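Hydrogenase maturation protease HycI (Thermococcus kodakarensis KOD1, PDB 5ZBY) probably acts as an endopeptidase of the A31 family that cleaves the C-terminal end of its [NiFe] hydrogenase substrate during maturation. Local coordinates at residues S2-V7 against E149-I154; R13-G18 against A63-D68; F29-A34 against I48-E53; A75-G80 against G124-S129. One frame throughout, in Å; residues are numbered along the deposited sequence.

How the contacts relate
From the N terminus, helix 3-8 is met by helix 138-156 in contact 1, which closes a loop holding almost the whole chain and all three other contacts. Strand 14-18 follows, and contact 2 closes its loop at 63-68, where the chain leaves helix 59-64. Within that loop lies contact 3, helix 29-40 on strand 46-50. Contact 4 comes later in series, joining the ends of strands 69-75 and 119-125. Contacts 2, 3 and 4 reach one sheet, in which Leu49 bonds strand 46-50 to 14-18. Phe29 of helix 29-40 packs on Ala75 and Cys125, linking contact 3 to contact 4. Contact 1 reaches contact 2 through Ile151 and Ile16.

Contact 1: S2-V7 against E149-I154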
loop_
_atom_site.group_PDB
_atom_site.type_symbol
_atom_site.label_atom_id
_atom_site.label_comp_id
_atom_site.label_asym_id
_atom_site.label_seq_id
_atom_site.Cartn_x
_atom_site.Cartn_y
_atom_site.Cartn_z
ATOM N N SER A 2 7.617 5.335 16.122
ATOM C CA SER A 2 6.414 5.693 15.402
ATOM C C SER A 2 5.561 4.474 15.243
ATOM O O SER A 2 6.019 3.390 15.431
ATOM C CB SER A 2 6.767 6.281 14.052
ATOM O OG SER A 2 7.676 5.457 13.378
ATOM N N VAL A 3 4.304 4.657 14.916
ATOM C CA VAL A 3 3.418 3.533 14.715
ATOM C C VAL A 3 3.809 2.740 13.459
ATOM O O VAL A 3 3.571 1.573 13.347
ATOM C CB VAL A 3 2.011 4.041 14.504
ATOM C CG1 VAL A 3 2.030 5.053 13.384
ATOM C CG2 VAL A 3 1.060 2.903 14.221
ATOM N N LEU A 4 4.385 3.425 12.511
ATOM C CA LEU A 4 4.904 2.799 11.302
ATOM C C LEU A 4 6.011 1.794 11.656
ATOM O O LEU A 4 6.000 0.614 11.225
ATOM C CB LEU A 4 5.432 3.868 10.355
ATOM C CG LEU A 4 5.760 3.420 8.932
ATOM C CD1 LEU A 4 4.513 2.884 8.240
ATOM C CD2 LEU A 4 6.381 4.567 8.133
ATOM N N GLU A 5 6.922 2.255 12.505
ATOM C CA GLU A 5 8.075 1.470 12.901
ATOM C C GLU A 5 7.572 0.205 13.575
ATOM O O GLU A 5 8.075 -0.859 13.380
ATOM C CB GLU A 5 8.997 2.268 13.840
ATOM C CG GLU A 5 9.941 3.265 13.185
ATOM C CD GLU A 5 10.551 4.294 14.152
ATOM O OE1 GLU A 5 10.108 4.379 15.289
ATOM O OE2 GLU A 5 11.451 5.042 13.770
ATOM N N ASP A 6 6.552 0.338 14.370
ATOM C CA ASP A 6 5.945 -0.775 15.048
ATOM C C ASP A 6 5.413 -1.782 14.062
ATOM O O ASP A 6 5.521 -2.985 14.287
ATOM C CB ASP A 6 4.795 -0.294 15.946
ATOM C CG ASP A 6 5.280 0.481 17.180
ATOM O OD1 ASP A 6 6.486 0.417 17.512
ATOM O OD2 ASP A 6 4.444 1.154 17.830
ATOM N N VAL A 7 4.774 -1.273 12.999
ATOM C CA VAL A 7 4.260 -2.152 11.955
ATOM C C VAL A 7 5.370 -3.076 11.424
ATOM O O VAL A 7 5.137 -4.266 11.211
ATOM C CB VAL A 7 3.668 -1.373 10.763
ATOM C CG1 VAL A 7 3.202 -2.337 9.688
ATOM C CG2 VAL A 7 2.511 -0.498 11.215
ATOM N N GLU A 149 10.124 7.688 1.797
ATOM C CA GLU A 149 11.299 7.960 2.641
ATOM C C GLU A 149 11.187 7.352 4.038
ATOM O O GLU A 149 12.172 6.786 4.564
ATOM C CB GLU A 149 11.546 9.463 2.759
ATOM C CG GLU A 149 11.998 10.127 1.475
ATOM C CD GLU A 149 12.321 11.604 1.666
ATOM O OE1 GLU A 149 12.282 12.079 2.823
ATOM O OE2 GLU A 149 12.622 12.286 0.658
ATOM N N LEU A 150 10.016 7.447 4.648
ATOM C CA LEU A 150 9.839 6.906 5.993
ATOM C C LEU A 150 10.021 5.396 5.949
ATOM O O LEU A 150 10.710 4.791 6.804
ATOM C CB LEU A 150 8.471 7.286 6.559
ATOM C CG LEU A 150 8.315 8.794 6.789
ATOM C CD1 LEU A 150 6.862 9.184 6.922
ATOM C CD2 LEU A 150 9.097 9.196 8.038
ATOM N N ILE A 151 9.426 4.776 4.936
ATOM C CA ILE A 151 9.544 3.316 4.829
ATOM C C ILE A 151 10.971 2.933 4.512
ATOM O O ILE A 151 11.500 1.963 5.109
ATOM C CB ILE A 151 8.579 2.730 3.770
ATOM C CG1 ILE A 151 7.145 2.871 4.289
ATOM C CG2 ILE A 151 8.945 1.249 3.472
ATOM C CD1 ILE A 151 6.087 2.524 3.262
ATOM N N ALA A 152 11.614 3.657 3.599
ATOM C CA ALA A 152 12.990 3.254 3.220
ATOM C C ALA A 152 13.943 3.384 4.397
ATOM O O ALA A 152 14.874 2.587 4.548
ATOM C CB ALA A 152 13.506 4.057 2.059
ATOM N N GLU A 153 13.719 4.397 5.220
ATOM C CA GLU A 153 14.646 4.607 6.324
ATOM C C GLU A 153 14.414 3.517 7.335
ATOM O O GLU A 153 15.369 2.961 7.886
ATOM C CB GLU A 153 14.467 5.990 6.956
ATOM C CG GLU A 153 15.283 6.212 8.212
ATOM C CD GLU A 153 16.693 6.671 7.905
ATOM O OE1 GLU A 153 16.882 7.390 6.901
ATOM O OE2 GLU A 153 17.618 6.302 8.665
ATOM N N ILE A 154 13.180 3.083 7.536
ATOM C CA ILE A 154 13.000 1.892 8.352
ATOM C C ILE A 154 13.705 0.656 7.744
ATOM O O ILE A 154 14.496 -0.014 8.406
ATOM C CB ILE A 154 11.531 1.581 8.559
ATOM C CG1 ILE A 154 10.887 2.632 9.463
ATOM C CG2 ILE A 154 11.355 0.167 9.128
ATOM C CD1 ILE A 154 9.361 2.578 9.514
#
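Leu4 and Ile154 join the two ends of the chain where the short N-terminal helix 3-8 packs against the last helix, 138-156. The segment axes approach to 10.5 Å and cross at -49°, so the two helices are far from parallel and meet over a short patch. Leu4 and Ile154 contribute nearly equally: the leucine branch carbon CG lies 3.7 Å from Ile154 CD1, while Leu4 CD2 comes 3.8 Å from Leu150 CB, the two leucine side chains meeting nearly at right angles. Having CG anti to the backbone N (chi1 -168°) swings CG and its two methyls toward the last helix, where CD2 also reaches Ile151 CG1 at 4.3 Å. On the more exposed margin Ile154 CD1 is shared with the aliphatic part of Glu5, whose CG sits 3.8 Å away. The glutamate suits that place because its methylenes can pack while its carboxylate turns back to its own helix start: Glu5 OE1 accepts the backbone N of Ser2 at 2.8 Å, from above the carboxylate plane. A weak bond runs the other way, from Glu5 N to Ser2 OG. Behind the contact Leu4 also touches Ile123 of strand 119-125, and Ile151 rests on Leu37. With nothing but apolar carbons meeting across it, the contact depends on shape and burial rather than on bond direction.

Contact 2: R13-G18 against A63-D68; sequences RIVICG and AAFKPD
Arg13 and Asp68 pair through two short bonds: Arg13 N gives its hydrogen to Asp68 OD2 at 2.7 Å, nearly straight at 171°, and Asp68 N donates to Arg13 O, also at 2.7 Å. The aspartate thus receives a main-chain N-H with its carboxylate and returns one from its own backbone. The arginine side chain turns elsewhere. Bent at chi3 (66°), it grips Phe65 O side-on, with NE at 2.7 Å and NH2 at 2.9 Å, Phe65 O lying close to the guanidinium plane; one carbonyl thereby holds the group's rotation. The same guanidinium forms a cation-pi contact, its CZ 4.0 Å from the centroid of the Phe65 ring; the planes are 41° apart, but NH2 sits over the ring centre. That aromatic face is what suits phenylalanine to the place. Further in, beta-branched Val15 sets one methyl, CG2, 3.6 Å from Phe65 CD2 and 3.8 Å from Pro67 CB. Lys66, with positive phi, marks the turn out of helix 59-64 that leads to strand 69-75. That strand bonds to 14-18 along one edge, at Leu69 and Val71, while Asp45 and Leu47 bond to the other, and Ile14 and Ile16 face helix 138-156.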
loop_
_atom_site.group_PDB
_atom_site.type_symbol
_atom_site.label_atom_id
_atom_site.label_comp_id
_atom_site.label_asym_id
_atom_site.label_seq_id
_atom_site.Cartn_x
_atom_site.Cartn_y
_atom_site.Cartn_z
ATOM N N ARG A 13 10.952 -10.614 6.250
ATOM C CA ARG A 13 10.675 -10.620 4.825
ATOM C C ARG A 13 9.418 -9.760 4.596
ATOM O O ARG A 13 8.353 -10.077 5.118
ATOM C CB ARG A 13 10.480 -12.039 4.288
ATOM C CG ARG A 13 11.746 -12.963 4.426
ATOM C CD ARG A 13 11.451 -14.263 3.710
ATOM N NE ARG A 13 11.303 -14.143 2.288
ATOM C CZ ARG A 13 12.310 -13.972 1.455
ATOM N NH1 ARG A 13 13.580 -13.937 1.911
ATOM N NH2 ARG A 13 12.062 -13.899 0.158
ATOM N N ILE A 14 9.543 -8.750 3.739
ATOM C CA ILE A 14 8.480 -7.744 3.600
ATOM C C ILE A 14 8.122 -7.615 2.138
ATOM O O ILE A 14 9.029 -7.557 1.271
ATOM C CB ILE A 14 8.953 -6.432 4.153
ATOM C CG1 ILE A 14 9.226 -6.608 5.652
ATOM C CG2 ILE A 14 7.840 -5.338 4.012
ATOM C CD1 ILE A 14 9.892 -5.494 6.272
ATOM N N VAL A 15 6.822 -7.583 1.836
ATOM C CA VAL A 15 6.404 -7.255 0.489
ATOM C C VAL A 15 5.648 -5.949 0.607
ATOM O O VAL A 15 4.777 -5.830 1.473
ATOM C CB VAL A 15 5.534 -8.372 -0.146
ATOM C CG1 VAL A 15 5.138 -7.992 -1.592
ATOM C CG2 VAL A 15 6.276 -9.745 -0.142
ATOM N N ILE A 16 6.019 -4.957 -0.207
ATOM C CA ILE A 16 5.269 -3.712 -0.240
ATOM C C ILE A 16 4.612 -3.595 -1.610
ATOM O O ILE A 16 5.280 -3.735 -2.625
ATOM C CB ILE A 16 6.171 -2.519 0.038
ATOM C CG1 ILE A 16 6.786 -2.699 1.446
ATOM C CG2 ILE A 16 5.342 -1.213 0.031
ATOM C CD1 ILE A 16 7.881 -1.756 1.724
ATOM N N CYS A 17 3.297 -3.411 -1.602
ATOM C CA CYS A 17 2.456 -3.462 -2.801
ATOM C C CYS A 17 1.801 -2.132 -3.017
ATOM O O CYS A 17 0.912 -1.784 -2.235
ATOM C CB CYS A 17 1.349 -4.493 -2.624
ATOM S SG CYS A 17 1.988 -6.164 -2.671
ATOM N N GLY A 18 2.196 -1.393 -4.054
ATOM C CA GLY A 18 1.536 -0.124 -4.346
ATOM C C GLY A 18 0.325 -0.340 -5.231
ATOM O O GLY A 18 0.382 -1.027 -6.232
ATOM N N ALA A 63 2.938 -14.732 -2.458
ATOM C CA ALA A 63 3.005 -15.867 -1.556
ATOM C C ALA A 63 4.366 -16.533 -1.721
ATOM O O ALA A 63 4.950 -17.016 -0.724
ATOM C CB ALA A 63 1.894 -16.838 -1.824
ATOM N N ALA A 64 4.910 -16.464 -2.946
ATOM C CA ALA A 64 6.136 -17.213 -3.237
ATOM C C ALA A 64 7.309 -16.553 -2.557
ATOM O O ALA A 64 8.335 -17.172 -2.378
ATOM C CB ALA A 64 6.373 -17.303 -4.717
ATOM N N PHE A 65 7.180 -15.294 -2.169
ATOM C CA PHE A 65 8.234 -14.570 -1.487
ATOM C C PHE A 65 8.321 -14.921 -0.004
ATOM O O PHE A 65 9.227 -14.528 0.650
ATOM C CB PHE A 65 8.069 -13.065 -1.654
ATOM C CG PHE A 65 9.302 -12.257 -1.379
ATOM C CD1 PHE A 65 10.337 -12.212 -2.263
ATOM C CD2 PHE A 65 9.398 -11.506 -0.232
ATOM C CE1 PHE A 65 11.443 -11.458 -2.012
ATOM C CE2 PHE A 65 10.487 -10.744 0.022
ATOM C CZ PHE A 65 11.514 -10.721 -0.868
ATOM N N LYS A 66 7.355 -15.665 0.490
ATOM C CA LYS A 66 7.312 -16.029 1.892
ATOM C C LYS A 66 7.387 -14.866 2.862
ATOM O O LYS A 66 8.297 -14.778 3.627
ATOM C CB LYS A 66 8.350 -17.094 2.233
ATOM C CG LYS A 66 7.998 -18.444 1.677
ATOM C CD LYS A 66 9.062 -19.469 1.983
ATOM C CE LYS A 66 8.643 -20.441 3.058
ATOM N NZ LYS A 66 9.065 -19.983 4.404
ATOM N N PRO A 67 6.435 -13.938 2.770
ATOM C CA PRO A 67 6.534 -12.753 3.594
ATOM C C PRO A 67 6.189 -13.007 5.067
ATOM O O PRO A 67 5.392 -13.898 5.372
ATOM C CB PRO A 67 5.460 -11.797 2.959
ATOM C CG PRO A 67 4.448 -12.779 2.429
ATOM C CD PRO A 67 5.261 -13.950 1.896
ATOM N N ASP A 68 6.751 -12.141 5.904
ATOM C CA ASP A 68 6.390 -11.987 7.302
ATOM C C ASP A 68 5.351 -10.878 7.400
ATOM O O ASP A 68 4.486 -10.923 8.279
ATOM C CB ASP A 68 7.609 -11.638 8.137
ATOM C CG ASP A 68 8.652 -12.771 8.137
ATOM O OD1 ASP A 68 8.230 -13.929 8.325
ATOM O OD2 ASP A 68 9.821 -12.472 7.877
#

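Contact 3: F29-A34 against I48-E53; sequences FGVLVA and ILNCGE
Val31 against Asn50 and Ala34 against Ile48 and Leu49 join helix to strand in a beta-alpha-beta unit, strand 14-18, helix 29-40, strand 46-50; Val31 also nears Gly52 in the turn after the last strand. The segment axes pass 8.0 Å apart, their directions 142° from each other, so the helix runs back roughly against the strand. Such closeness suits an alanine: Ala34 CB points at the strand and comes to 3.7 Å from Leu49 O, and to 4.2 Å from Ile48 CG2. The same isoleucine methyl lies 3.5 Å from Ala34 O, while Ile48 CD1 packs on Ile16 of the neighbouring strand. One turn earlier on the helix, Val31 lies against the amide of Asn50, its methyl CG1 3.4 Å from Asn50 OD1 and its CB 3.9 Å from Asn50 ND2. Asn50 reaches the valine because its CG stands anti to the backbone N (chi1 178°). Its OD1 also accepts the backbone N of Gly52 at 3.0 Å, in the carbonyl plane, an Asx turn that bends the chain as it leaves the strand. Gly52 has positive phi, which favours glycine. Replacing Asn50 by an alanine is likely to leave Gly52 N without its Asx-turn acceptor and open a gap beside Val31. The Val31 side chain is about 7 Å from a bound buffer molecule, EPE. Asn50 OD1 is satisfied by Gly52 N, and ND2 makes a weak hydrogen bond to Glu35, so the valine can lie against the amide without costing it a partner.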
loop_
_atom_site.group_PDB
_atom_site.type_symbol
_atom_site.label_atom_id
_atom_site.label_comp_id
_atom_site.label_asym_id
_atom_site.label_seq_id
_atom_site.Cartn_x
_atom_site.Cartn_y
_atom_site.Cartn_z
ATOM N N PHE A 29 -1.293 7.876 -5.932
ATOM C CA PHE A 29 -0.494 7.785 -4.688
ATOM C C PHE A 29 0.292 6.469 -4.492
ATOM O O PHE A 29 1.511 6.507 -4.323
ATOM C CB PHE A 29 -1.394 7.987 -3.477
ATOM C CG PHE A 29 -0.668 7.856 -2.176
ATOM C CD1 PHE A 29 0.157 8.861 -1.734
ATOM C CD2 PHE A 29 -0.839 6.727 -1.406
ATOM C CE1 PHE A 29 0.863 8.729 -0.527
ATOM C CE2 PHE A 29 -0.152 6.592 -0.198
ATOM C CZ PHE A 29 0.698 7.618 0.235
ATOM N N GLY A 30 -0.399 5.335 -4.532
ATOM C CA GLY A 30 0.226 4.063 -4.174
ATOM C C GLY A 30 1.309 3.685 -5.166
ATOM O O GLY A 30 2.355 3.151 -4.780
ATOM N N VAL A 31 1.070 3.957 -6.452
ATOM C CA VAL A 31 2.081 3.601 -7.458
ATOM C C VAL A 31 3.264 4.557 -7.372
ATOM O O VAL A 31 4.429 4.111 -7.533
ATOM C CB VAL A 31 1.492 3.538 -8.877
ATOM C CG1 VAL A 31 0.389 2.517 -8.884
ATOM C CG2 VAL A 31 0.991 4.866 -9.327
ATOM N N LEU A 32 3.008 5.801 -6.969
ATOM C CA LEU A 32 4.118 6.731 -6.759
ATOM C C LEU A 32 5.000 6.173 -5.660
ATOM O O LEU A 32 6.250 6.155 -5.788
ATOM C CB LEU A 32 3.601 8.130 -6.402
ATOM C CG LEU A 32 2.910 8.881 -7.555
ATOM C CD1 LEU A 32 2.305 10.175 -7.080
ATOM C CD2 LEU A 32 3.898 9.139 -8.663
ATOM N N VAL A 33 4.362 5.672 -4.598
ATOM C CA VAL A 33 5.148 5.189 -3.461
ATOM C C VAL A 33 5.981 3.993 -3.886
ATOM O O VAL A 33 7.197 3.948 -3.607
ATOM C CB VAL A 33 4.261 4.828 -2.270
ATOM C CG1 VAL A 33 5.103 4.156 -1.172
ATOM C CG2 VAL A 33 3.640 6.093 -1.684
ATOM N N ALA A 34 5.345 3.072 -4.617
ATOM C CA ALA A 34 6.025 1.852 -4.991
ATOM C C ALA A 34 7.204 2.231 -5.877
ATOM O O ALA A 34 8.303 1.692 -5.698
ATOM C CB ALA A 34 5.077 0.892 -5.709
ATOM N N ILE A 48 9.270 -5.126 -3.661
ATOM C CA ILE A 48 8.380 -3.986 -3.948
ATOM C C ILE A 48 7.652 -4.265 -5.253
ATOM O O ILE A 48 8.264 -4.563 -6.294
ATOM C CB ILE A 48 9.159 -2.673 -4.071
ATOM C CG1 ILE A 48 10.170 -2.471 -2.937
ATOM C CG2 ILE A 48 8.157 -1.473 -4.175
ATOM C CD1 ILE A 48 9.516 -2.235 -1.595
ATOM N N LEU A 49 6.333 -4.199 -5.213
ATOM C CA LEU A 49 5.512 -4.435 -6.395
ATOM C C LEU A 49 4.629 -3.239 -6.704
ATOM O O LEU A 49 4.021 -2.644 -5.802
ATOM C CB LEU A 49 4.597 -5.627 -6.174
ATOM C CG LEU A 49 5.249 -6.983 -6.011
ATOM C CD1 LEU A 49 4.184 -7.992 -5.616
ATOM C CD2 LEU A 49 5.942 -7.352 -7.345
ATOM N N ASN A 50 4.556 -2.894 -7.979
ATOM C CA ASN A 50 3.540 -1.980 -8.490
ATOM C C ASN A 50 2.389 -2.847 -8.984
ATOM O O ASN A 50 2.513 -3.549 -9.999
ATOM C CB ASN A 50 4.130 -1.096 -9.597
ATOM C CG ASN A 50 3.103 -0.141 -10.208
ATOM O OD1 ASN A 50 1.883 -0.314 -10.083
ATOM N ND2 ASN A 50 3.615 0.885 -10.870
ATOM N N CYS A 51 1.281 -2.854 -8.254
ATOM C CA CYS A 51 0.160 -3.742 -8.557
ATOM C C CYS A 51 -0.903 -3.079 -9.445
ATOM O O CYS A 51 -1.899 -3.724 -9.802
ATOM C CB CYS A 51 -0.530 -4.194 -7.275
ATOM S SG CYS A 51 0.559 -5.226 -6.273
ATOM N N GLY A 52 -0.705 -1.803 -9.738
ATOM C CA GLY A 52 -1.740 -1.034 -10.424
ATOM C C GLY A 52 -3.041 -1.170 -9.676
ATOM O O GLY A 52 -3.073 -1.077 -8.460
ATOM N N GLU A 53 -4.134 -1.390 -10.400
ATOM C CA GLU A 53 -5.394 -1.628 -9.766
ATOM C C GLU A 53 -5.739 -3.079 -9.572
ATOM O O GLU A 53 -6.870 -3.421 -9.227
ATOM C CB GLU A 53 -6.503 -0.925 -10.583
ATOM C CG GLU A 53 -6.357 0.598 -10.582
ATOM C CD GLU A 53 -7.352 1.207 -11.548
ATOM O OE1 GLU A 53 -8.545 1.283 -11.204
ATOM O OE2 GLU A 53 -6.936 1.570 -12.665
#

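Contact 4: A75-G80 against G124-S129; sequences AIHFGG and GCQPGS
Ala75 and Cys125 form a parallel bridge, with their side chains on one face of the sheet. Next to it Ile76 N donates to Cys125 O at 2.9 Å, and Gln126 CA makes a CA-H...O contact with Ile76 O at 3.3 Å. Gly124 suits the neighbouring place because Ile76 CG1 lies only 3.7 Å from its CA, where a side chain would collide. Beyond the bridge the chain 75-80 leaves the strand and curls round Gln126. These are the C-terminal ends of the parallel strands 69-75 and 119-125, where an alpha/beta fold commonly places its working loops; a bound buffer molecule, EPE, lies about 4 Å from the Ile76 side chain. Gln126, largely buried, is bent at chi2 (76°), which brings its amide among the loop's N-H groups. OE1 takes Phe78 N at 2.9 Å and Gly80 N at 3.0 Å from opposite faces of the amide plane, with a weak bond from Gly79 N besides. Its NE2 donates to His77 ND1 at 2.8 Å, at the edge of an imidazole standing almost perpendicular (89°) to the amide, and to Pro127 O at 3.1 Å. A leucine in place of Gln126 would probably leave Phe78 N, Gly80 N and His77 ND1 without these partners and let the loop shift. The Phe78 ring lies with one face toward OE1, and its CE2 touches Gln126 CB; Gly80 avoids a clash with that ring by having no side chain.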
loop_
_atom_site.group_PDB
_atom_site.type_symbol
_atom_site.label_atom_id
_atom_site.label_comp_id
_atom_site.label_asym_id
_atom_site.label_seq_id
_atom_site.Cartn_x
_atom_site.Cartn_y
_atom_site.Cartn_z
ATOM N N ALA A 75 -4.294 5.209 -2.192
ATOM C CA ALA A 75 -5.146 6.334 -1.864
ATOM C C ALA A 75 -6.502 5.851 -1.350
ATOM O O ALA A 75 -7.220 5.167 -2.056
ATOM C CB ALA A 75 -5.356 7.204 -3.128
ATOM N N ILE A 76 -6.891 6.264 -0.147
ATOM C CA ILE A 76 -8.079 5.753 0.492
ATOM C C ILE A 76 -8.919 6.928 0.939
ATOM O O ILE A 76 -8.390 7.814 1.620
ATOM C CB ILE A 76 -7.717 4.890 1.751
ATOM C CG1 ILE A 76 -6.899 3.659 1.364
ATOM C CG2 ILE A 76 -8.974 4.525 2.512
ATOM C CD1 ILE A 76 -7.625 2.707 0.471
ATOM N N HIS A 77 -10.180 6.938 0.512
ATOM C CA HIS A 77 -11.145 7.945 1.000
ATOM C C HIS A 77 -11.648 7.492 2.368
ATOM O O HIS A 77 -12.400 6.540 2.464
ATOM C CB HIS A 77 -12.299 8.113 0.014
ATOM C CG HIS A 77 -13.256 9.196 0.434
ATOM N ND1 HIS A 77 -12.821 10.358 1.028
ATOM C CD2 HIS A 77 -14.608 9.271 0.414
ATOM C CE1 HIS A 77 -13.858 11.123 1.325
ATOM N NE2 HIS A 77 -14.958 10.488 0.957
ATOM N N PHE A 78 -11.216 8.158 3.439
ATOM C CA PHE A 78 -11.698 7.784 4.770
ATOM C C PHE A 78 -12.228 8.990 5.524
ATOM O O PHE A 78 -12.435 8.940 6.747
ATOM C CB PHE A 78 -10.587 7.097 5.572
ATOM C CG PHE A 78 -9.373 7.951 5.803
ATOM C CD1 PHE A 78 -9.291 8.781 6.917
ATOM C CD2 PHE A 78 -8.282 7.898 4.940
ATOM C CE1 PHE A 78 -8.153 9.540 7.153
ATOM C CE2 PHE A 78 -7.176 8.685 5.159
ATOM C CZ PHE A 78 -7.108 9.503 6.280
ATOM N N GLY A 79 -12.414 10.078 4.791
ATOM C CA GLY A 79 -13.038 11.286 5.337
ATOM C C GLY A 79 -12.055 12.173 6.080
ATOM O O GLY A 79 -12.442 13.041 6.875
ATOM N N GLY A 80 -10.773 11.979 5.806
ATOM C CA GLY A 80 -9.719 12.801 6.369
ATOM C C GLY A 80 -9.498 14.101 5.612
ATOM O O GLY A 80 -10.161 14.387 4.598
ATOM N N GLY A 124 -3.055 3.994 3.946
ATOM C CA GLY A 124 -3.807 4.812 3.010
ATOM C C GLY A 124 -3.442 6.278 3.115
ATOM O O GLY A 124 -2.960 6.733 4.146
ATOM N N CYS A 125 -3.681 7.022 2.041
ATOM C CA CYS A 125 -3.520 8.472 2.084
ATOM C C CYS A 125 -4.784 9.073 1.496
ATOM O O CYS A 125 -5.249 8.597 0.480
ATOM C CB CYS A 125 -2.288 8.890 1.273
ATOM S SG CYS A 125 -1.946 10.643 1.363
ATOM N N GLN A 126 -5.381 10.063 2.159
ATOM C CA GLN A 126 -6.653 10.656 1.680
ATOM C C GLN A 126 -6.456 11.481 0.396
ATOM O O GLN A 126 -5.690 12.424 0.391
ATOM C CB GLN A 126 -7.236 11.535 2.798
ATOM C CG GLN A 126 -8.421 12.381 2.353
ATOM C CD GLN A 126 -9.640 11.539 2.229
ATOM O OE1 GLN A 126 -10.014 10.816 3.176
ATOM N NE2 GLN A 126 -10.281 11.592 1.069
ATOM N N PRO A 127 -7.138 11.108 -0.697
ATOM C CA PRO A 127 -7.009 11.894 -1.934
ATOM C C PRO A 127 -7.963 13.065 -1.962
ATOM O O PRO A 127 -8.980 13.050 -1.290
ATOM C CB PRO A 127 -7.397 10.904 -3.026
ATOM C CG PRO A 127 -8.435 10.031 -2.369
ATOM C CD PRO A 127 -7.950 9.893 -0.904
ATOM N N GLY A 128 -7.646 14.014 -2.817
ATOM C CA GLY A 128 -8.471 15.219 -2.963
ATOM C C GLY A 128 -9.093 15.353 -4.319
ATOM O O GLY A 128 -10.091 16.039 -4.470
ATOM N N SER A 129 -8.511 14.719 -5.324
ATOM C CA SER A 129 -9.073 14.783 -6.672
ATOM C C SER A 129 -8.704 13.510 -7.429
ATOM O O SER A 129 -7.539 13.182 -7.476
ATOM C CB SER A 129 -8.520 15.983 -7.412
ATOM O OG SER A 129 -9.200 16.120 -8.664
#